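Local coordinates for SMI1/KNR4 family protein (Pseudomonas syringae pv. tomato, PDB 2PAG), which is of unknown function but binds calcium and belongs to the SMI1/KNR4 (SUKH) family, at residues Q33-F45 with W79-C91. Numbering follows the deposited sequence.
Sequences QLFINIPFVFKEF and WDLGVPRELIPIC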
ATOM      1  N   GLN A  33      -4.193   7.498 -13.959  1.00 16.13           N
ATOM      2  CA  GLN A  33      -2.801   7.542 -14.397  1.00 18.55           C
ATOM      3  C   GLN A  33      -2.247   6.158 -14.686  1.00 18.83           C
ATOM      4  O   GLN A  33      -1.430   5.983 -15.595  1.00 20.39           O
ATOM      5  CB  GLN A  33      -1.919   8.159 -13.323  1.00 19.20           C
ATOM      6  CG  GLN A  33      -2.003   9.640 -13.180  1.00 24.12           C
ATOM      7  CD  GLN A  33      -1.143  10.107 -12.029  1.00 24.76           C
ATOM      8  OE1 GLN A  33       0.050   9.784 -11.953  1.00 25.42           O
ATOM      9  NE2 GLN A  33      -1.740  10.864 -11.120  1.00 26.93           N
ATOM     10  N   LEU A  34      -2.675   5.181 -13.890  1.00 17.46           N
ATOM     11  CA  LEU A  34      -2.200   3.810 -14.043  1.00 17.61           C
ATOM     12  C   LEU A  34      -3.170   2.948 -14.840  1.00 17.77           C
ATOM     13  O   LEU A  34      -2.909   1.770 -15.096  1.00 16.22           O
ATOM     14  CB  LEU A  34      -1.966   3.199 -12.661  1.00 19.21           C
ATOM     15  CG  LEU A  34      -0.836   3.852 -11.859  1.00 19.39           C
ATOM     16  CD1 LEU A  34      -0.968   3.485 -10.393  1.00 20.96           C
ATOM     17  CD2 LEU A  34       0.509   3.401 -12.402  1.00 20.31           C
ATOM     18  N   PHE A  35      -4.286   3.552 -15.236  1.00 17.05           N
ATOM     19  CA  PHE A  35      -5.331   2.874 -15.993  1.00 18.60           C
ATOM     20  C   PHE A  35      -5.709   1.565 -15.318  1.00 20.39           C
ATOM     21  O   PHE A  35      -5.748   0.506 -15.944  1.00 20.73           O
ATOM     22  CB  PHE A  35      -4.887   2.602 -17.432  1.00 16.44           C
ATOM     23  CG  PHE A  35      -6.023   2.643 -18.420  1.00 16.74           C
ATOM     24  CD1 PHE A  35      -6.623   3.855 -18.750  1.00 16.89           C
ATOM     25  CD2 PHE A  35      -6.524   1.474 -18.980  1.00 18.09           C
ATOM     26  CE1 PHE A  35      -7.709   3.903 -19.619  1.00 17.29           C
ATOM     27  CE2 PHE A  35      -7.612   1.508 -19.853  1.00 19.57           C
ATOM     28  CZ  PHE A  35      -8.210   2.724 -20.176  1.00 17.35           C
ATOM     29  N   ILE A  36      -5.988   1.653 -14.025  1.00 21.72           N
ATOM     30  CA  ILE A  36      -6.355   0.487 -13.245  1.00 23.56           C
ATOM     31  C   ILE A  36      -7.411   0.905 -12.236  1.00 24.42           C
ATOM     32  O   ILE A  36      -7.611   2.093 -11.979  1.00 24.66           O
ATOM     33  CB  ILE A  36      -5.131  -0.073 -12.487  1.00 26.39           C
ATOM     34  CG1 ILE A  36      -5.450  -1.457 -11.914  1.00 28.38           C
ATOM     35  CG2 ILE A  36      -4.742   0.879 -11.364  1.00 26.81           C
ATOM     36  CD1 ILE A  36      -5.691  -2.518 -12.963  1.00 29.64           C
ATOM     37  N   ASN A  37      -8.102  -0.076 -11.676  1.00 23.31           N
ATOM     38  CA  ASN A  37      -9.114   0.203 -10.676  1.00 23.37           C
ATOM     39  C   ASN A  37      -8.519  -0.299  -9.370  1.00 21.35           C
ATOM     40  O   ASN A  37      -8.145  -1.467  -9.271  1.00 21.35           O
ATOM     41  CB  ASN A  37     -10.402  -0.555 -11.006  1.00 28.20           C
ATOM     42  CG  ASN A  37     -11.579  -0.101 -10.167  1.00 31.82           C
ATOM     43  OD1 ASN A  37     -11.623  -0.326  -8.958  1.00 33.66           O
ATOM     44  ND2 ASN A  37     -12.541   0.552 -10.809  1.00 35.30           N
ATOM     45  N   ILE A  38      -8.395   0.582  -8.381  1.00 16.62           N
ATOM     46  CA  ILE A  38      -7.849   0.174  -7.087  1.00 16.52           C
ATOM     47  C   ILE A  38      -8.962  -0.525  -6.312  1.00 15.87           C
ATOM     48  O   ILE A  38     -10.049   0.027  -6.156  1.00 15.60           O
ATOM     49  CB  ILE A  38      -7.352   1.390  -6.272  1.00 15.60           C
ATOM     50  CG1 ILE A  38      -6.221   2.091  -7.026  1.00 17.32           C
ATOM     51  CG2 ILE A  38      -6.876   0.935  -4.892  1.00 16.02           C
ATOM     52  CD1 ILE A  38      -5.802   3.407  -6.419  1.00 19.07           C
ATOM     53  N   PRO A  39      -8.711  -1.758  -5.831  1.00 15.58           N
ATOM     54  CA  PRO A  39      -9.723  -2.509  -5.077  1.00 15.75           C
ATOM     55  C   PRO A  39     -10.288  -1.649  -3.947  1.00 14.85           C
ATOM     56  O   PRO A  39      -9.552  -0.873  -3.339  1.00 13.64           O
ATOM     57  CB  PRO A  39      -8.935  -3.716  -4.562  1.00 17.42           C
ATOM     58  CG  PRO A  39      -7.931  -3.941  -5.643  1.00 18.96           C
ATOM     59  CD  PRO A  39      -7.459  -2.527  -5.931  1.00 16.62           C
ATOM     60  N   PHE A  40     -11.583  -1.794  -3.669  1.00 13.87           N
ATOM     61  CA  PHE A  40     -12.247  -1.005  -2.630  1.00 13.71           C
ATOM     62  C   PHE A  40     -11.548  -0.951  -1.279  1.00 13.65           C
ATOM     63  O   PHE A  40     -11.291   0.134  -0.768  1.00 13.57           O
ATOM     64  CB  PHE A  40     -13.690  -1.481  -2.387  1.00 15.27           C
ATOM     65  CG  PHE A  40     -14.423  -0.657  -1.348  1.00 15.63           C
ATOM     66  CD1 PHE A  40     -15.111   0.497  -1.713  1.00 17.39           C
ATOM     67  CD2 PHE A  40     -14.329  -0.973   0.006  1.00 17.14           C
ATOM     68  CE1 PHE A  40     -15.687   1.325  -0.750  1.00 18.45           C
ATOM     69  CE2 PHE A  40     -14.901  -0.146   0.980  1.00 17.08           C
ATOM     70  CZ  PHE A  40     -15.579   1.005   0.598  1.00 17.38           C
ATOM     71  N   VAL A  41     -11.257  -2.105  -0.680  1.00 13.50           N
ATOM     72  CA  VAL A  41     -10.618  -2.095   0.632  1.00 12.49           C
ATOM     73  C   VAL A  41      -9.241  -1.442   0.590  1.00 13.52           C
ATOM     74  O   VAL A  41      -8.863  -0.741   1.520  1.00 11.56           O
ATOM     75  CB  VAL A  41     -10.545  -3.511   1.244  1.00 13.95           C
ATOM     76  CG1 VAL A  41      -9.876  -3.463   2.605  1.00 13.41           C
ATOM     77  CG2 VAL A  41     -11.954  -4.068   1.408  1.00 15.15           C
ATOM     78  N   PHE A  42      -8.498  -1.661  -0.492  1.00 12.81           N
ATOM     79  CA  PHE A  42      -7.188  -1.036  -0.659  1.00 11.76           C
ATOM     80  C   PHE A  42      -7.399   0.490  -0.712  1.00 11.93           C
ATOM     81  O   PHE A  42      -6.652   1.254  -0.099  1.00 11.96           O
ATOM     82  CB  PHE A  42      -6.553  -1.557  -1.959  1.00 12.72           C
ATOM     83  CG  PHE A  42      -5.112  -1.160  -2.164  1.00 14.66           C
ATOM     84  CD1 PHE A  42      -4.437  -0.349  -1.260  1.00 16.12           C
ATOM     85  CD2 PHE A  42      -4.432  -1.616  -3.290  1.00 15.54           C
ATOM     86  CE1 PHE A  42      -3.099   0.005  -1.481  1.00 15.93           C
ATOM     87  CE2 PHE A  42      -3.108  -1.274  -3.521  1.00 14.75           C
ATOM     88  CZ  PHE A  42      -2.436  -0.459  -2.613  1.00 15.79           C
ATOM     89  N   LYS A  43      -8.430   0.929  -1.430  1.00 12.99           N
ATOM     90  CA  LYS A  43      -8.729   2.354  -1.530  1.00 13.35           C
ATOM     91  C   LYS A  43      -9.065   2.903  -0.145  1.00 13.22           C
ATOM     92  O   LYS A  43      -8.685   4.018   0.204  1.00 12.59           O
ATOM     93  CB  LYS A  43      -9.903   2.562  -2.483  1.00 16.61           C
ATOM     94  CG  LYS A  43     -10.189   4.001  -2.829  1.00 23.63           C
ATOM     95  CD  LYS A  43     -10.968   4.096  -4.137  1.00 25.53           C
ATOM     96  CE  LYS A  43     -12.270   3.303  -4.080  1.00 30.44           C
ATOM     97  NZ  LYS A  43     -13.020   3.374  -5.366  1.00 31.33           N
ATOM     98  N   GLU A  44      -9.787   2.108   0.639  1.00 12.59           N
ATOM     99  CA  GLU A  44     -10.166   2.493   1.993  1.00 12.91           C
ATOM    100  C   GLU A  44      -8.907   2.677   2.839  1.00 12.84           C
ATOM    101  O   GLU A  44      -8.797   3.623   3.614  1.00 12.07           O
ATOM    102  CB  GLU A  44     -11.065   1.412   2.590  1.00 10.90           C
ATOM    103  CG  GLU A  44     -11.579   1.702   3.976  1.00 14.13           C
ATOM    104  CD  GLU A  44     -12.553   0.645   4.422  1.00 17.47           C
ATOM    105  OE1 GLU A  44     -12.148  -0.534   4.481  1.00 17.93           O
ATOM    106  OE2 GLU A  44     -13.723   0.992   4.698  1.00 19.65           O
ATOM    107  N   PHE A  45      -7.954   1.766   2.675  1.00 12.19           N
ATOM    108  CA  PHE A  45      -6.689   1.836   3.389  1.00 11.18           C
ATOM    109  C   PHE A  45      -5.988   3.156   3.026  1.00 10.69           C
ATOM    110  O   PHE A  45      -5.559   3.919   3.896  1.00  9.92           O
ATOM    111  CB  PHE A  45      -5.834   0.634   2.973  1.00 10.77           C
ATOM    112  CG  PHE A  45      -4.407   0.698   3.429  1.00 12.84           C
ATOM    113  CD1 PHE A  45      -4.020   0.115   4.635  1.00 11.85           C
ATOM    114  CD2 PHE A  45      -3.437   1.294   2.629  1.00 12.67           C
ATOM    115  CE1 PHE A  45      -2.686   0.118   5.034  1.00 14.28           C
ATOM    116  CE2 PHE A  45      -2.089   1.303   3.018  1.00 11.89           C
ATOM    117  CZ  PHE A  45      -1.718   0.712   4.224  1.00 12.37           C
ATOM    118  N   TRP A  79       6.406  -3.563 -11.700  1.00 16.79           N
ATOM    119  CA  TRP A  79       5.987  -4.219 -12.927  1.00 16.77           C
ATOM    120  C   TRP A  79       7.176  -4.454 -13.852  1.00 19.75           C
ATOM    121  O   TRP A  79       7.234  -5.472 -14.542  1.00 20.98           O
ATOM    122  CB  TRP A  79       4.895  -3.398 -13.625  1.00 14.79           C
ATOM    123  CG  TRP A  79       3.609  -3.368 -12.851  1.00 14.56           C
ATOM    124  CD1 TRP A  79       3.122  -4.348 -12.031  1.00 13.64           C
ATOM    125  CD2 TRP A  79       2.629  -2.326 -12.855  1.00 14.29           C
ATOM    126  NE1 TRP A  79       1.895  -3.979 -11.525  1.00 13.41           N
ATOM    127  CE2 TRP A  79       1.568  -2.743 -12.014  1.00 14.07           C
ATOM    128  CE3 TRP A  79       2.540  -1.080 -13.487  1.00 14.69           C
ATOM    129  CZ2 TRP A  79       0.431  -1.954 -11.793  1.00 14.69           C
ATOM    130  CZ3 TRP A  79       1.411  -0.296 -13.266  1.00 14.70           C
ATOM    131  CH2 TRP A  79       0.371  -0.737 -12.426  1.00 14.63           C
ATOM    132  N   ASP A  80       8.126  -3.523 -13.868  1.00 19.41           N
ATOM    133  CA  ASP A  80       9.308  -3.696 -14.707  1.00 22.48           C
ATOM    134  C   ASP A  80      10.192  -4.797 -14.136  1.00 23.56           C
ATOM    135  O   ASP A  80      10.913  -5.467 -14.879  1.00 24.78           O
ATOM    136  CB  ASP A  80      10.123  -2.397 -14.809  1.00 23.45           C
ATOM    137  CG  ASP A  80       9.664  -1.500 -15.945  1.00 26.77           C
ATOM    138  OD1 ASP A  80       9.100  -2.024 -16.932  1.00 29.25           O
ATOM    139  OD2 ASP A  80       9.884  -0.272 -15.862  1.00 28.49           O
ATOM    140  N   LEU A  81      10.132  -4.981 -12.817  1.00 23.14           N
ATOM    141  CA  LEU A  81      10.935  -5.999 -12.145  1.00 25.04           C
ATOM    142  C   LEU A  81      10.341  -7.397 -12.302  1.00 24.07           C
ATOM    143  O   LEU A  81      11.023  -8.394 -12.054  1.00 26.02           O
ATOM    144  CB  LEU A  81      11.082  -5.658 -10.657  1.00 26.55           C
ATOM    145  CG  LEU A  81      12.030  -6.531  -9.829  1.00 28.33           C
ATOM    146  CD1 LEU A  81      13.448  -6.381 -10.362  1.00 29.16           C
ATOM    147  CD2 LEU A  81      11.974  -6.126  -8.362  1.00 29.96           C
ATOM    148  N   GLY A  82       9.075  -7.475 -12.710  1.00 23.07           N
ATOM    149  CA  GLY A  82       8.450  -8.776 -12.892  1.00 21.52           C
ATOM    150  C   GLY A  82       7.090  -8.989 -12.244  1.00 19.81           C
ATOM    151  O   GLY A  82       6.421  -9.988 -12.510  1.00 19.09           O
ATOM    152  N   VAL A  83       6.668  -8.071 -11.387  1.00 17.96           N
ATOM    153  CA  VAL A  83       5.369  -8.219 -10.743  1.00 17.30           C
ATOM    154  C   VAL A  83       4.272  -8.153 -11.802  1.00 16.60           C
ATOM    155  O   VAL A  83       4.251  -7.237 -12.626  1.00 17.71           O
ATOM    156  CB  VAL A  83       5.120  -7.101  -9.710  1.00 16.27           C
ATOM    157  CG1 VAL A  83       3.711  -7.220  -9.139  1.00 16.89           C
ATOM    158  CG2 VAL A  83       6.145  -7.192  -8.596  1.00 18.42           C
ATOM    159  N   PRO A  84       3.357  -9.138 -11.812  1.00 17.18           N
ATOM    160  CA  PRO A  84       2.267  -9.140 -12.793  1.00 17.37           C
ATOM    161  C   PRO A  84       1.522  -7.801 -12.781  1.00 18.30           C
ATOM    162  O   PRO A  84       1.210  -7.279 -11.713  1.00 17.41           O
ATOM    163  CB  PRO A  84       1.387 -10.294 -12.317  1.00 18.87           C
ATOM    164  CG  PRO A  84       2.386 -11.249 -11.740  1.00 16.72           C
ATOM    165  CD  PRO A  84       3.308 -10.345 -10.964  1.00 17.70           C
ATOM    166  N   ARG A  85       1.247  -7.248 -13.963  1.00 17.02           N
ATOM    167  CA  ARG A  85       0.547  -5.965 -14.087  1.00 18.01           C
ATOM    168  C   ARG A  85      -0.799  -5.932 -13.366  1.00 17.24           C
ATOM    169  O   ARG A  85      -1.254  -4.874 -12.927  1.00 17.99           O
ATOM    170  CB  ARG A  85       0.329  -5.633 -15.567  1.00 18.32           C
ATOM    171  CG  ARG A  85      -0.445  -4.337 -15.837  1.00 24.38           C
ATOM    172  CD  ARG A  85       0.357  -3.108 -15.443  1.00 27.78           C
ATOM    173  NE  ARG A  85      -0.019  -1.929 -16.222  1.00 28.95           N
ATOM    174  CZ  ARG A  85      -1.060  -1.144 -15.963  1.00 32.59           C
ATOM    175  NH1 ARG A  85      -1.852  -1.397 -14.933  1.00 32.32           N
ATOM    176  NH2 ARG A  85      -1.304  -0.097 -16.740  1.00 31.97           N
ATOM    177  N   GLU A  86      -1.436  -7.093 -13.257  1.00 16.79           N
ATOM    178  CA  GLU A  86      -2.737  -7.217 -12.606  1.00 18.59           C
ATOM    179  C   GLU A  86      -2.684  -7.032 -11.087  1.00 17.49           C
ATOM    180  O   GLU A  86      -3.721  -6.883 -10.437  1.00 20.74           O
ATOM    181  CB  GLU A  86      -3.336  -8.588 -12.930  1.00 21.89           C
ATOM    182  CG  GLU A  86      -2.514  -9.749 -12.398  1.00 29.35           C
ATOM    183  CD  GLU A  86      -2.941 -11.083 -12.969  1.00 33.18           C
ATOM    184  OE1 GLU A  86      -4.145 -11.413 -12.883  1.00 36.37           O
ATOM    185  OE2 GLU A  86      -2.070 -11.807 -13.501  1.00 35.15           O
ATOM    186  N   LEU A  87      -1.478  -7.047 -10.530  1.00 15.22           N
ATOM    187  CA  LEU A  87      -1.281  -6.884  -9.090  1.00 14.32           C
ATOM    188  C   LEU A  87      -0.788  -5.474  -8.793  1.00 13.50           C
ATOM    189  O   LEU A  87       0.146  -4.990  -9.439  1.00 15.64           O
ATOM    190  CB  LEU A  87      -0.248  -7.898  -8.582  1.00 13.84           C
ATOM    191  CG  LEU A  87      -0.545  -9.384  -8.803  1.00 14.33           C
ATOM    192  CD1 LEU A  87       0.556 -10.227  -8.147  1.00 14.94           C
ATOM    193  CD2 LEU A  87      -1.915  -9.729  -8.212  1.00 17.47           C
ATOM    194  N   ILE A  88      -1.410  -4.818  -7.814  1.00 11.46           N
ATOM    195  CA  ILE A  88      -1.008  -3.464  -7.436  1.00 12.13           C
ATOM    196  C   ILE A  88      -0.244  -3.493  -6.119  1.00 11.44           C
ATOM    197  O   ILE A  88      -0.785  -3.891  -5.087  1.00 11.33           O
ATOM    198  CB  ILE A  88      -2.220  -2.532  -7.246  1.00 10.70           C
ATOM    199  CG1 ILE A  88      -3.076  -2.513  -8.511  1.00 14.02           C
ATOM    200  CG2 ILE A  88      -1.736  -1.121  -6.916  1.00 13.12           C
ATOM    201  CD1 ILE A  88      -4.391  -1.772  -8.338  1.00 14.84           C
ATOM    202  N   PRO A  89       1.020  -3.051  -6.128  1.00 10.74           N
ATOM    203  CA  PRO A  89       1.794  -3.062  -4.882  1.00 12.29           C
ATOM    204  C   PRO A  89       1.190  -2.230  -3.766  1.00 13.24           C
ATOM    205  O   PRO A  89       0.679  -1.138  -4.002  1.00 13.56           O
ATOM    206  CB  PRO A  89       3.149  -2.508  -5.308  1.00 13.03           C
ATOM    207  CG  PRO A  89       3.253  -2.939  -6.730  1.00 13.69           C
ATOM    208  CD  PRO A  89       1.871  -2.674  -7.271  1.00 11.83           C
ATOM    209  N   ILE A  90       1.233  -2.760  -2.548  1.00 12.92           N
ATOM    210  CA  ILE A  90       0.759  -2.008  -1.402  1.00 12.30           C
ATOM    211  C   ILE A  90       1.985  -1.687  -0.551  1.00 13.09           C
ATOM    212  O   ILE A  90       1.997  -0.707   0.183  1.00 11.44           O
ATOM    213  CB  ILE A  90      -0.315  -2.780  -0.566  1.00 10.98           C
ATOM    214  CG1 ILE A  90      -0.691  -1.939   0.655  1.00 12.43           C
ATOM    215  CG2 ILE A  90       0.212  -4.154  -0.111  1.00 13.07           C
ATOM    216  CD1 ILE A  90      -1.891  -2.461   1.429  1.00 12.99           C
ATOM    217  N   CYS A  91       3.034  -2.497  -0.660  1.00 12.97           N
ATOM    218  CA  CYS A  91       4.225  -2.208   0.125  1.00 13.03           C
ATOM    219  C   CYS A  91       5.480  -2.916  -0.349  1.00 14.32           C
ATOM    220  O   CYS A  91       5.509  -4.135  -0.482  1.00 13.89           O
ATOM    221  CB  CYS A  91       3.978  -2.546   1.598  1.00 13.65           C
ATOM    222  SG  CYS A  91       5.324  -2.068   2.713  1.00 15.49           S
TER
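Phe42, on the first turn of helix 40-49, thrusts its ring between Ile88 and Ile90, which lie on the same side of the edge strand 88-93. CG anti to the backbone N (chi1 -171°) carries the ring toward that strand, and its far end reaches both isoleucines: CE2 meets CG2 of Ile88 at 3.7 Å, while CE1 and CZ lie along CB and CG1 of Ile90. The carbonyl O of Pro89, between them, sits near the ring plane at the edge, 3.5 Å from CZ of Phe42; it is buried here without a hydrogen-bonding partner. Ile90 stretches on to Phe45, its CD1 lying 4.1 Å from the centroid of that ring, squarely over one face in a CH-pi contact. In the other direction CD1 of Ile88 fits into the loop joining helix 24-34 to helix 40-49, 3.7 Å from CG1 of Ile36 and 4.0 Å from CD of Pro39, the N-cap residue.

Farther out, CD2 of Leu34 touches the six-membered ring of Trp79. That indole is held by NE1 giving a nearly straight bond (160°) to Leu87 O and is overlaid by CD of Arg85. Bent at chi2, the arginine folds across the indole and donates from NH2 to Leu34 O at 3.0 Å, with a weak bond from NH1 to the same oxygen. Next comes Phe35, at positive phi the C-prime residue of the Schellman motif ending the helix. In this alpha+beta fold, the loop and the start of helix 40-49 cover one face of the antiparallel sheet at its outermost strand, 88-93.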